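Local coordinates for protein alpha-fucosidase (Bifidobacterium bifidum, PDB 2EAB) that probably releases alpha-1,2-linked L-fucose from glycans by hydrolysis, this chain being the catalytic region of a longer protein, at residues V192-A197 / A273-I278; G165-T170 / R180-S185; I246-D251 / L266-A271. One frame throughout, in Å; residues are numbered along the deposited sequence.

Interaction 1 (V192-A197 / A273-I278)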
ATOM      1  N   VAL A 192      21.518  -4.068  12.222  1.00  9.52           N
ATOM      2  CA  VAL A 192      22.350  -4.739  13.212  1.00 10.08           C
ATOM      3  C   VAL A 192      22.276  -6.240  12.988  1.00 10.32           C
ATOM      4  O   VAL A 192      21.193  -6.792  12.801  1.00 10.08           O
ATOM      5  CB  VAL A 192      21.898  -4.375  14.654  1.00 10.24           C
ATOM      6  CG1 VAL A 192      22.641  -5.203  15.698  1.00 11.37           C
ATOM      7  CG2 VAL A 192      22.095  -2.886  14.923  1.00 11.60           C
ATOM      8  N   ALA A 193      23.442  -6.884  12.973  1.00 10.46           N
ATOM      9  CA  ALA A 193      23.532  -8.336  13.029  1.00 10.95           C
ATOM     10  C   ALA A 193      24.343  -8.719  14.260  1.00 11.10           C
ATOM     11  O   ALA A 193      25.526  -8.379  14.366  1.00 11.53           O
ATOM     12  CB  ALA A 193      24.167  -8.892  11.769  1.00 10.77           C
ATOM     13  N   ARG A 194      23.687  -9.400  15.194  1.00 11.48           N
ATOM     14  CA  ARG A 194      24.315  -9.865  16.422  1.00 11.74           C
ATOM     15  C   ARG A 194      24.576 -11.356  16.277  1.00 11.84           C
ATOM     16  O   ARG A 194      23.644 -12.137  16.099  1.00 11.50           O
ATOM     17  CB  ARG A 194      23.401  -9.579  17.618  1.00 12.13           C
ATOM     18  CG  ARG A 194      23.903 -10.097  18.963  1.00 12.96           C
ATOM     19  CD  ARG A 194      25.099  -9.310  19.458  1.00 13.75           C
ATOM     20  NE  ARG A 194      25.616  -9.849  20.713  1.00 14.37           N
ATOM     21  CZ  ARG A 194      26.778  -9.502  21.260  1.00 15.39           C
ATOM     22  NH1 ARG A 194      27.563  -8.613  20.665  1.00 16.04           N
ATOM     23  NH2 ARG A 194      27.162 -10.053  22.404  1.00 15.74           N
ATOM     24  N   LEU A 195      25.852 -11.737  16.330  1.00 12.12           N
ATOM     25  CA  LEU A 195      26.262 -13.113  16.062  1.00 12.56           C
ATOM     26  C   LEU A 195      27.021 -13.676  17.250  1.00 12.82           C
ATOM     27  O   LEU A 195      27.913 -13.019  17.780  1.00 12.93           O
ATOM     28  CB  LEU A 195      27.137 -13.170  14.805  1.00 12.57           C
ATOM     29  CG  LEU A 195      26.642 -12.401  13.573  1.00 13.13           C
ATOM     30  CD1 LEU A 195      27.715 -12.320  12.512  1.00 14.11           C
ATOM     31  CD2 LEU A 195      25.379 -13.019  13.003  1.00 12.64           C
ATOM     32  N   THR A 196      26.648 -14.883  17.678  1.00 13.28           N
ATOM     33  CA  THR A 196      27.309 -15.537  18.814  1.00 14.11           C
ATOM     34  C   THR A 196      27.629 -17.008  18.567  1.00 14.27           C
ATOM     35  O   THR A 196      26.993 -17.673  17.746  1.00 14.05           O
ATOM     36  CB  THR A 196      26.472 -15.452  20.125  1.00 14.11           C
ATOM     37  OG1 THR A 196      25.417 -16.419  20.091  1.00 15.48           O
ATOM     38  CG2 THR A 196      25.901 -14.049  20.351  1.00 14.45           C
ATOM     39  N   ALA A 197      28.635 -17.491  19.292  1.00 14.76           N
ATOM     40  CA  ALA A 197      28.891 -18.918  19.453  1.00 15.34           C
ATOM     41  C   ALA A 197      28.886 -19.222  20.951  1.00 15.79           C
ATOM     42  O   ALA A 197      29.257 -18.369  21.755  1.00 16.03           O
ATOM     43  CB  ALA A 197      30.221 -19.291  18.837  1.00 15.29           C
ATOM     44  N   ALA A 273      31.438 -13.517  20.359  1.00 15.76           N
ATOM     45  CA  ALA A 273      30.279 -12.700  20.006  1.00 15.45           C
ATOM     46  C   ALA A 273      30.713 -11.431  19.286  1.00 15.29           C
ATOM     47  O   ALA A 273      31.716 -10.808  19.647  1.00 15.36           O
ATOM     48  CB  ALA A 273      29.470 -12.358  21.242  1.00 15.67           C
ATOM     49  N   VAL A 274      29.951 -11.058  18.261  1.00 14.76           N
ATOM     50  CA  VAL A 274      30.226  -9.853  17.479  1.00 14.57           C
ATOM     51  C   VAL A 274      28.929  -9.115  17.144  1.00 13.82           C
ATOM     52  O   VAL A 274      27.865  -9.727  17.031  1.00 14.06           O
ATOM     53  CB  VAL A 274      30.998 -10.156  16.154  1.00 14.92           C
ATOM     54  CG1 VAL A 274      32.337 -10.831  16.425  1.00 15.38           C
ATOM     55  CG2 VAL A 274      30.167 -11.003  15.209  1.00 16.21           C
ATOM     56  N   THR A 275      29.031  -7.798  16.996  1.00 12.98           N
ATOM     57  CA  THR A 275      27.933  -6.993  16.468  1.00 12.59           C
ATOM     58  C   THR A 275      28.386  -6.330  15.178  1.00 12.42           C
ATOM     59  O   THR A 275      29.443  -5.693  15.131  1.00 12.12           O
ATOM     60  CB  THR A 275      27.462  -5.918  17.469  1.00 12.61           C
ATOM     61  OG1 THR A 275      27.198  -6.527  18.737  1.00 13.41           O
ATOM     62  CG2 THR A 275      26.187  -5.222  16.970  1.00 12.76           C
ATOM     63  N   LEU A 276      27.588  -6.508  14.129  1.00 12.05           N
ATOM     64  CA  LEU A 276      27.796  -5.827  12.862  1.00 12.06           C
ATOM     65  C   LEU A 276      26.829  -4.661  12.769  1.00 11.29           C
ATOM     66  O   LEU A 276      25.637  -4.816  13.037  1.00 11.39           O
ATOM     67  CB  LEU A 276      27.558  -6.780  11.691  1.00 12.24           C
ATOM     68  CG  LEU A 276      28.711  -7.647  11.174  1.00 14.11           C
ATOM     69  CD1 LEU A 276      29.415  -8.449  12.266  1.00 15.43           C
ATOM     70  CD2 LEU A 276      28.206  -8.566  10.074  1.00 13.31           C
ATOM     71  N   TYR A 277      27.356  -3.496  12.413  1.00 10.85           N
ATOM     72  CA  TYR A 277      26.537  -2.331  12.116  1.00 10.95           C
ATOM     73  C   TYR A 277      26.625  -2.058  10.625  1.00 10.38           C
ATOM     74  O   TYR A 277      27.717  -1.876  10.076  1.00 10.44           O
ATOM     75  CB  TYR A 277      26.997  -1.121  12.926  1.00 11.51           C
ATOM     76  CG  TYR A 277      26.818  -1.308  14.414  1.00 11.89           C
ATOM     77  CD1 TYR A 277      25.575  -1.098  15.019  1.00 12.60           C
ATOM     78  CD2 TYR A 277      27.884  -1.714  15.216  1.00 12.83           C
ATOM     79  CE1 TYR A 277      25.401  -1.278  16.387  1.00 13.88           C
ATOM     80  CE2 TYR A 277      27.717  -1.897  16.586  1.00 14.39           C
ATOM     81  CZ  TYR A 277      26.476  -1.673  17.162  1.00 13.88           C
ATOM     82  OH  TYR A 277      26.307  -1.856  18.513  1.00 14.68           O
ATOM     83  N   ILE A 278      25.464  -2.051   9.978  1.00 10.02           N
ATOM     84  CA  ILE A 278      25.377  -1.951   8.527  1.00  9.97           C
ATOM     85  C   ILE A 278      24.543  -0.731   8.160  1.00  9.58           C
ATOM     86  O   ILE A 278      23.412  -0.574   8.632  1.00  9.45           O
ATOM     87  CB  ILE A 278      24.741  -3.222   7.913  1.00 10.27           C
ATOM     88  CG1 ILE A 278      25.545  -4.472   8.303  1.00 10.50           C
ATOM     89  CG2 ILE A 278      24.641  -3.093   6.396  1.00 10.91           C
ATOM     90  CD1 ILE A 278      24.691  -5.629   8.788  1.00 12.45           C
TER
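Arg-194 and Thr-275 face each other as a non-hydrogen-bonded pair of two antiparallel strands, and the arginine side chain reaches over to the threonine. Its first torsion sets CG anti to the backbone N (chi1 176°), and a bend at chi2 (71°) turns the chain across the neighbouring strand. CB lies on the same sheet face as Val-192, Thr-196, Ala-273, Thr-275 and Tyr-277. Past the bend, Arg-194 CD is the first atom to meet the other strand, 3.6 Å from Thr-275 OG1. Arg-194 NE passes the same hydroxyl more loosely, at 4.2 Å from Thr-275 OG1. At the tip, Arg-194 NH1 donates to Thr-275 OG1 at 2.9 Å, with the oxygen close to the guanidinium plane and the bond somewhat bent (145° at the hydrogen). Arg-194 NH2 sits 3.5 Å from Ala-273 CB, and one face of the guanidinium covers that methyl and Val-274 N. NH2 also forms a salt bridge to Asp-251, and Tyr-316 adds a cation-pi contact, so the group has several partners. With a leucine in place of Arg-194, Asp-251 would probably lose its charged mate and the Thr-275 hydroxyl the N-H that points at it.

On the opposite face, Leu-195 CB rests on Val-274 CG2 at 3.7 Å, and Ala-193 CB meets Leu-276 CB at 4.0 Å. The backbones are joined by two pairs of bonds. Ala-193 exchanges them with Leu-276, with Leu-276 N to Ala-193 O at 2.8 Å. Leu-195 exchanges them with Val-274, with Leu-195 N to Val-274 O at 2.9 Å. Val-192 CG2 lies beside the Tyr-277 ring. This is an antiparallel strand pair inside the large sheet of the N-terminal beta-sandwich domain, consistent with the galactose-mutarotase-like clan to which its family belongs.

Interaction 2 (G165-T170 / R180-S185)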
ATOM      1  N   GLY A 165      10.233  -6.902  16.050  1.00 10.66           N
ATOM      2  CA  GLY A 165      10.813  -6.433  14.795  1.00 10.32           C
ATOM      3  C   GLY A 165      12.227  -6.923  14.556  1.00 10.20           C
ATOM      4  O   GLY A 165      13.114  -6.140  14.218  1.00 10.45           O
ATOM      5  N   LYS A 166      12.439  -8.222  14.726  1.00 10.00           N
ATOM      6  CA  LYS A 166      13.751  -8.802  14.480  1.00 10.14           C
ATOM      7  C   LYS A 166      13.643 -10.237  13.988  1.00  9.89           C
ATOM      8  O   LYS A 166      12.654 -10.927  14.257  1.00  9.94           O
ATOM      9  CB  LYS A 166      14.629  -8.716  15.736  1.00 10.35           C
ATOM     10  CG  LYS A 166      14.174  -9.587  16.901  1.00 10.83           C
ATOM     11  CD  LYS A 166      14.807  -9.127  18.208  1.00 11.11           C
ATOM     12  CE  LYS A 166      14.688 -10.182  19.295  1.00 11.93           C
ATOM     13  NZ  LYS A 166      15.715 -11.253  19.130  1.00 12.70           N
ATOM     14  N   ALA A 167      14.660 -10.661  13.245  1.00  9.96           N
ATOM     15  CA  ALA A 167      14.765 -12.027  12.753  1.00 10.20           C
ATOM     16  C   ALA A 167      15.848 -12.758  13.534  1.00 10.49           C
ATOM     17  O   ALA A 167      16.882 -12.177  13.865  1.00 10.85           O
ATOM     18  CB  ALA A 167      15.084 -12.035  11.264  1.00 10.07           C
ATOM     19  N   ASP A 168      15.597 -14.031  13.825  1.00 10.63           N
ATOM     20  CA  ASP A 168      16.511 -14.840  14.623  1.00 11.05           C
ATOM     21  C   ASP A 168      16.862 -16.138  13.905  1.00 10.78           C
ATOM     22  O   ASP A 168      16.055 -16.672  13.142  1.00 10.30           O
ATOM     23  CB  ASP A 168      15.890 -15.161  15.987  1.00 11.94           C
ATOM     24  CG  ASP A 168      15.307 -13.935  16.680  1.00 14.00           C
ATOM     25  OD1 ASP A 168      16.081 -13.062  17.112  1.00 15.36           O
ATOM     26  OD2 ASP A 168      14.069 -13.852  16.812  1.00 16.81           O
ATOM     27  N   VAL A 169      18.078 -16.627  14.149  1.00 10.84           N
ATOM     28  CA  VAL A 169      18.501 -17.957  13.700  1.00 11.02           C
ATOM     29  C   VAL A 169      19.278 -18.618  14.832  1.00 11.20           C
ATOM     30  O   VAL A 169      20.076 -17.967  15.505  1.00 11.42           O
ATOM     31  CB  VAL A 169      19.402 -17.913  12.427  1.00 11.01           C
ATOM     32  CG1 VAL A 169      19.732 -19.327  11.941  1.00 11.62           C
ATOM     33  CG2 VAL A 169      18.756 -17.106  11.297  1.00 10.70           C
ATOM     34  N   THR A 170      19.016 -19.903  15.050  1.00 11.48           N
ATOM     35  CA  THR A 170      19.777 -20.692  16.016  1.00 12.14           C
ATOM     36  C   THR A 170      19.927 -22.129  15.533  1.00 12.36           C
ATOM     37  O   THR A 170      19.045 -22.663  14.867  1.00 12.43           O
ATOM     38  CB  THR A 170      19.160 -20.633  17.445  1.00 12.28           C
ATOM     39  OG1 THR A 170      20.034 -21.289  18.371  1.00 12.82           O
ATOM     40  CG2 THR A 170      17.775 -21.286  17.499  1.00 13.21           C
ATOM     41  N   ARG A 180      22.074 -16.015  15.577  1.00 11.32           N
ATOM     42  CA  ARG A 180      22.086 -14.798  14.785  1.00 11.28           C
ATOM     43  C   ARG A 180      20.811 -14.027  15.051  1.00 10.78           C
ATOM     44  O   ARG A 180      19.739 -14.612  15.203  1.00 10.94           O
ATOM     45  CB  ARG A 180      22.206 -15.115  13.294  1.00 11.40           C
ATOM     46  CG  ARG A 180      23.380 -16.018  12.957  1.00 12.70           C
ATOM     47  CD  ARG A 180      23.743 -15.935  11.497  1.00 14.49           C
ATOM     48  NE  ARG A 180      22.994 -16.899  10.707  1.00 18.84           N
ATOM     49  CZ  ARG A 180      23.473 -18.070  10.296  1.00 18.94           C
ATOM     50  NH1 ARG A 180      24.713 -18.440  10.588  1.00 21.10           N
ATOM     51  NH2 ARG A 180      22.707 -18.870   9.584  1.00 19.44           N
ATOM     52  N   GLU A 181      20.950 -12.710  15.116  1.00 10.36           N
ATOM     53  CA  GLU A 181      19.826 -11.812  15.301  1.00 10.36           C
ATOM     54  C   GLU A 181      20.006 -10.630  14.364  1.00 10.09           C
ATOM     55  O   GLU A 181      21.090 -10.053  14.292  1.00 10.52           O
ATOM     56  CB  GLU A 181      19.765 -11.328  16.746  1.00 10.56           C
ATOM     57  CG  GLU A 181      18.636 -10.361  17.037  1.00 11.60           C
ATOM     58  CD  GLU A 181      18.851  -9.619  18.335  1.00 13.29           C
ATOM     59  OE1 GLU A 181      19.739  -8.742  18.378  1.00 15.18           O
ATOM     60  OE2 GLU A 181      18.128  -9.906  19.309  1.00 13.64           O
ATOM     61  N   TYR A 182      18.938 -10.280  13.653  1.00  9.78           N
ATOM     62  CA  TYR A 182      18.975  -9.183  12.695  1.00  9.30           C
ATOM     63  C   TYR A 182      17.823  -8.219  12.918  1.00  9.14           C
ATOM     64  O   TYR A 182      16.682  -8.638  13.090  1.00  9.14           O
ATOM     65  CB  TYR A 182      18.859  -9.707  11.267  1.00  9.60           C
ATOM     66  CG  TYR A 182      19.812 -10.805  10.878  1.00  9.87           C
ATOM     67  CD1 TYR A 182      21.097 -10.507  10.425  1.00  9.83           C
ATOM     68  CD2 TYR A 182      19.415 -12.140  10.912  1.00 10.43           C
ATOM     69  CE1 TYR A 182      21.972 -11.511  10.047  1.00 10.33           C
ATOM     70  CE2 TYR A 182      20.283 -13.151  10.531  1.00 10.68           C
ATOM     71  CZ  TYR A 182      21.555 -12.822  10.094  1.00 10.41           C
ATOM     72  OH  TYR A 182      22.424 -13.809   9.699  1.00 10.59           O
ATOM     73  N   PHE A 183      18.122  -6.925  12.891  1.00  8.88           N
ATOM     74  CA  PHE A 183      17.075  -5.905  12.880  1.00  9.10           C
ATOM     75  C   PHE A 183      17.572  -4.642  12.199  1.00  9.17           C
ATOM     76  O   PHE A 183      18.771  -4.468  11.995  1.00  9.27           O
ATOM     77  CB  PHE A 183      16.514  -5.626  14.290  1.00  9.36           C
ATOM     78  CG  PHE A 183      17.527  -5.110  15.279  1.00  9.66           C
ATOM     79  CD1 PHE A 183      17.784  -3.747  15.387  1.00  9.92           C
ATOM     80  CD2 PHE A 183      18.189  -5.983  16.136  1.00  9.78           C
ATOM     81  CE1 PHE A 183      18.704  -3.262  16.316  1.00 11.03           C
ATOM     82  CE2 PHE A 183      19.113  -5.509  17.064  1.00 11.12           C
ATOM     83  CZ  PHE A 183      19.367  -4.152  17.159  1.00 10.61           C
ATOM     84  N   ALA A 184      16.636  -3.782  11.810  1.00  8.77           N
ATOM     85  CA  ALA A 184      16.975  -2.492  11.229  1.00  8.71           C
ATOM     86  C   ALA A 184      16.270  -1.419  12.030  1.00  8.72           C
ATOM     87  O   ALA A 184      15.037  -1.339  12.041  1.00  8.61           O
ATOM     88  CB  ALA A 184      16.579  -2.428   9.766  1.00  9.03           C
ATOM     89  N   SER A 185      17.068  -0.615  12.721  1.00  8.75           N
ATOM     90  CA  SER A 185      16.566   0.421  13.596  1.00  8.81           C
ATOM     91  C   SER A 185      16.202   1.676  12.825  1.00  8.50           C
ATOM     92  O   SER A 185      16.999   2.177  12.030  1.00  8.64           O
ATOM     93  CB  SER A 185      17.619   0.762  14.642  1.00  8.98           C
ATOM     94  OG  SER A 185      17.250   1.932  15.343  1.00  9.57           O
TER
HETATM   95  O   HOH W   1      13.900  -4.614  12.006  1.00 10.66           O
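Lys-166 and Glu-181 cross over a beta hairpin made by strands 166-173 and 176-185. The lysine starts with CG between its backbone N and carbonyl carbon (chi1 68°), runs extended and bends at chi4. This brings NZ between two carboxylates in a salt-bridge network. Lys-166 NZ makes a hydrogen-bonded salt bridge to Glu-181 OE2 at 2.8 Å on the anti side, and another to Asp-168 OD1 at 2.7 Å on the syn side. Asp-168 and Glu-181 extend abreast, their carboxylate planes 52° apart. The lysine charge probably eases their mutual repulsion. Asp-11 also pairs with Lys-166, while Lys-320 and Tyr-316 from helix 316-331 hold Glu-181.

The other face carries Ala-167, Val-169, Arg-180 and Tyr-182. Val-169 lies alongside Arg-180, with Val-169 CG1 at 3.8 Å from Arg-180 NH2. Val-169 CG2 comes to the edge of the Tyr-182 ring. Glu-70 takes both Arg-180 NE and Tyr-182 OH. Backbone bond pairs join Ala-167 to Tyr-182 and Val-169 to Arg-180. Past the Ala-167 and Tyr-182 pair a water bridges the strands, donating to Gly-165 O at 2.8 Å and accepting from Ala-184 N at 2.9 Å.

Interaction 3 (I246-D251 / L266-A271)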
ATOM      1  N   ILE A 246      29.883  -1.920   6.439  1.00  9.99           N
ATOM      2  CA  ILE A 246      29.704  -2.862   7.536  1.00 10.38           C
ATOM      3  C   ILE A 246      30.847  -2.662   8.520  1.00 10.63           C
ATOM      4  O   ILE A 246      32.019  -2.851   8.177  1.00 10.97           O
ATOM      5  CB  ILE A 246      29.680  -4.341   7.066  1.00 10.26           C
ATOM      6  CG1 ILE A 246      28.597  -4.558   5.996  1.00 10.00           C
ATOM      7  CG2 ILE A 246      29.513  -5.281   8.274  1.00 10.45           C
ATOM      8  CD1 ILE A 246      28.421  -6.001   5.538  1.00 10.70           C
ATOM      9  N   LYS A 247      30.490  -2.255   9.732  1.00 11.06           N
ATOM     10  CA  LYS A 247      31.445  -2.084  10.820  1.00 11.80           C
ATOM     11  C   LYS A 247      31.334  -3.288  11.749  1.00 12.23           C
ATOM     12  O   LYS A 247      30.259  -3.574  12.279  1.00 12.07           O
ATOM     13  CB  LYS A 247      31.149  -0.781  11.568  1.00 11.78           C
ATOM     14  CG  LYS A 247      32.128  -0.442  12.683  1.00 12.49           C
ATOM     15  CD  LYS A 247      31.697   0.824  13.397  1.00 13.28           C
ATOM     16  CE  LYS A 247      32.700   1.245  14.463  1.00 14.50           C
ATOM     17  NZ  LYS A 247      34.004   1.676  13.890  1.00 15.66           N
ATOM     18  N   VAL A 248      32.452  -3.990  11.937  1.00 13.09           N
ATOM     19  CA  VAL A 248      32.483  -5.219  12.727  1.00 14.35           C
ATOM     20  C   VAL A 248      33.069  -4.934  14.111  1.00 14.92           C
ATOM     21  O   VAL A 248      34.228  -4.522  14.230  1.00 15.34           O
ATOM     22  CB  VAL A 248      33.300  -6.328  12.011  1.00 14.37           C
ATOM     23  CG1 VAL A 248      33.274  -7.619  12.810  1.00 15.36           C
ATOM     24  CG2 VAL A 248      32.760  -6.571  10.607  1.00 15.32           C
ATOM     25  N   VAL A 249      32.261  -5.147  15.147  1.00 15.38           N
ATOM     26  CA  VAL A 249      32.673  -4.860  16.522  1.00 16.11           C
ATOM     27  C   VAL A 249      32.743  -6.144  17.354  1.00 16.58           C
ATOM     28  O   VAL A 249      31.720  -6.767  17.645  1.00 16.15           O
ATOM     29  CB  VAL A 249      31.742  -3.817  17.203  1.00 16.15           C
ATOM     30  CG1 VAL A 249      32.276  -3.425  18.580  1.00 16.75           C
ATOM     31  CG2 VAL A 249      31.587  -2.577  16.328  1.00 16.49           C
ATOM     32  N   LEU A 250      33.963  -6.528  17.728  1.00 17.45           N
ATOM     33  CA  LEU A 250      34.195  -7.708  18.560  1.00 18.52           C
ATOM     34  C   LEU A 250      33.863  -7.408  20.016  1.00 19.25           C
ATOM     35  O   LEU A 250      34.250  -6.360  20.537  1.00 19.45           O
ATOM     36  CB  LEU A 250      35.659  -8.153  18.473  1.00 18.56           C
ATOM     37  CG  LEU A 250      36.316  -8.467  17.126  1.00 19.10           C
ATOM     38  CD1 LEU A 250      37.822  -8.585  17.304  1.00 19.99           C
ATOM     39  CD2 LEU A 250      35.756  -9.736  16.513  1.00 19.55           C
ATOM     40  N   ASP A 251      33.155  -8.329  20.668  1.00 20.19           N
ATOM     41  CA  ASP A 251      32.900  -8.233  22.107  1.00 21.28           C
ATOM     42  C   ASP A 251      34.206  -8.248  22.891  1.00 21.98           C
ATOM     43  O   ASP A 251      35.062  -9.103  22.658  1.00 22.25           O
ATOM     44  CB  ASP A 251      32.014  -9.384  22.582  1.00 21.28           C
ATOM     45  CG  ASP A 251      30.536  -9.063  22.501  1.00 21.55           C
ATOM     46  OD1 ASP A 251      30.141  -8.207  21.680  1.00 21.56           O
ATOM     47  OD2 ASP A 251      29.764  -9.679  23.263  1.00 22.17           O
ATOM     48  N   LEU A 266      35.855  -8.997   5.218  1.00 16.13           N
ATOM     49  CA  LEU A 266      36.452  -8.910   6.540  1.00 16.39           C
ATOM     50  C   LEU A 266      36.361 -10.284   7.192  1.00 16.13           C
ATOM     51  O   LEU A 266      35.339 -10.965   7.081  1.00 15.67           O
ATOM     52  CB  LEU A 266      35.711  -7.856   7.362  1.00 16.74           C
ATOM     53  CG  LEU A 266      36.413  -6.846   8.275  1.00 18.13           C
ATOM     54  CD1 LEU A 266      37.864  -6.570   7.900  1.00 18.70           C
ATOM     55  CD2 LEU A 266      35.613  -5.549   8.291  1.00 18.22           C
ATOM     56  N   LYS A 267      37.442 -10.694   7.851  1.00 16.27           N
ATOM     57  CA  LYS A 267      37.519 -12.008   8.477  1.00 16.61           C
ATOM     58  C   LYS A 267      37.491 -11.884   9.995  1.00 16.47           C
ATOM     59  O   LYS A 267      38.301 -11.164  10.585  1.00 16.25           O
ATOM     60  CB  LYS A 267      38.788 -12.741   8.027  1.00 16.54           C
ATOM     61  CG  LYS A 267      38.893 -14.187   8.503  1.00 17.10           C
ATOM     62  CD  LYS A 267      40.265 -14.762   8.181  1.00 17.57           C
ATOM     63  CE  LYS A 267      40.347 -16.234   8.537  1.00 19.57           C
ATOM     64  NZ  LYS A 267      41.696 -16.793   8.248  1.00 20.14           N
ATOM     65  N   VAL A 268      36.542 -12.583  10.614  1.00 16.53           N
ATOM     66  CA  VAL A 268      36.461 -12.690  12.066  1.00 17.07           C
ATOM     67  C   VAL A 268      36.959 -14.074  12.456  1.00 17.12           C
ATOM     68  O   VAL A 268      36.463 -15.084  11.953  1.00 17.01           O
ATOM     69  CB  VAL A 268      35.012 -12.476  12.577  1.00 17.06           C
ATOM     70  CG1 VAL A 268      34.907 -12.759  14.074  1.00 17.41           C
ATOM     71  CG2 VAL A 268      34.545 -11.061  12.272  1.00 17.68           C
ATOM     72  N   SER A 269      37.952 -14.113  13.340  1.00 17.57           N
ATOM     73  CA  SER A 269      38.516 -15.375  13.805  1.00 18.01           C
ATOM     74  C   SER A 269      38.646 -15.401  15.324  1.00 18.02           C
ATOM     75  O   SER A 269      38.922 -14.375  15.948  1.00 18.08           O
ATOM     76  CB  SER A 269      39.875 -15.631  13.150  1.00 18.24           C
ATOM     77  OG  SER A 269      40.800 -14.620  13.501  1.00 19.79           O
ATOM     78  N   ASP A 270      38.424 -16.581  15.900  1.00 18.13           N
ATOM     79  CA  ASP A 270      38.646 -16.843  17.330  1.00 18.34           C
ATOM     80  C   ASP A 270      37.807 -15.962  18.262  1.00 17.98           C
ATOM     81  O   ASP A 270      38.228 -15.636  19.377  1.00 18.13           O
ATOM     82  CB  ASP A 270      40.140 -16.730  17.675  1.00 18.76           C
ATOM     83  CG  ASP A 270      41.025 -17.481  16.696  1.00 19.89           C
ATOM     84  OD1 ASP A 270      40.755 -18.675  16.442  1.00 22.05           O
ATOM     85  OD2 ASP A 270      41.990 -16.876  16.182  1.00 22.19           O
ATOM     86  N   ALA A 271      36.616 -15.588  17.801  1.00 17.42           N
ATOM     87  CA  ALA A 271      35.720 -14.749  18.585  1.00 16.90           C
ATOM     88  C   ALA A 271      34.656 -15.587  19.289  1.00 16.55           C
ATOM     89  O   ALA A 271      34.594 -16.806  19.112  1.00 16.21           O
ATOM     90  CB  ALA A 271      35.074 -13.691  17.695  1.00 16.93           C
TER
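Lys-247 NZ is gripped by Asp-227 OD2 and Gln-309 OE1 on one side of its strand, while Val-248 and Leu-250 turn the other way and meet Leu-266, Val-268 and Ala-271. No hydrogen bond links 246-251 to 266-271. The contact rests on methyl groups, and it buries about 201 Å² in total.

Val-248 touches two partners. Its first torsion, with CG1 anti to the backbone N (chi1 -177°), points CG1 at Val-268 and leaves CG2 to Leu-266. Val-248 CG1 reaches Val-268 CG2 at 3.7 Å, and the two valines meet at a slant. Val-248 CG2 touches Leu-266 CD2 at 3.8 Å, the two side chains running antiparallel past one another. Leu-266 is turned away from the usual staggered positions at both torsions, and this places CD2 against the valine. Further along, Leu-250 passes Val-268 in the same opposed manner. Leu-250 CD2 does all the touching, 4.0 Å from Val-268 CG1 and 4.2 Å from Ala-271 CB. One methyl thus bridges the two sides of a corner: the chain turns at Asp-270, which has positive phi, and Ala-271 then comes back toward Leu-250.

The two strand segments run 14° apart in the same direction, with axes 9.5 Å from each other. That is too far for a shared ladder and fits two sheets packed face to face. Such packing is the core of a beta sandwich. Phe-205 and Val-207 of strand 203-208 join the layer on one flank of 266-271, and Leu-257 of strand 256-259 joins on the other. Strand 241-250 lies between strands 273-282 and 228-235, and on its outer side helix 297-314 packs on Lys-247 through Val-308 and Ala-312.

Overall arrangement
From the N terminus, interaction 2 comes first and closes a short loop, the hairpin of strands 166-173 and 176-185. The chain then turns back into strand 190-197, the next neighbour in the same sheet. That strand opens interaction 1, which closes a loop of 75 residues when strand 273-282 arrives. Interaction 3 is nested inside this loop. It does not extend the sheet but joins strand 241-250 to strand 266-271 of the facing sheet. Interactions 1 and 2 therefore lie side by side in one sheet, and interaction 3 ties it to the second. Interactions 2 and 3 do not touch; their centres are about 18 Å apart, with interaction 1 bridging them.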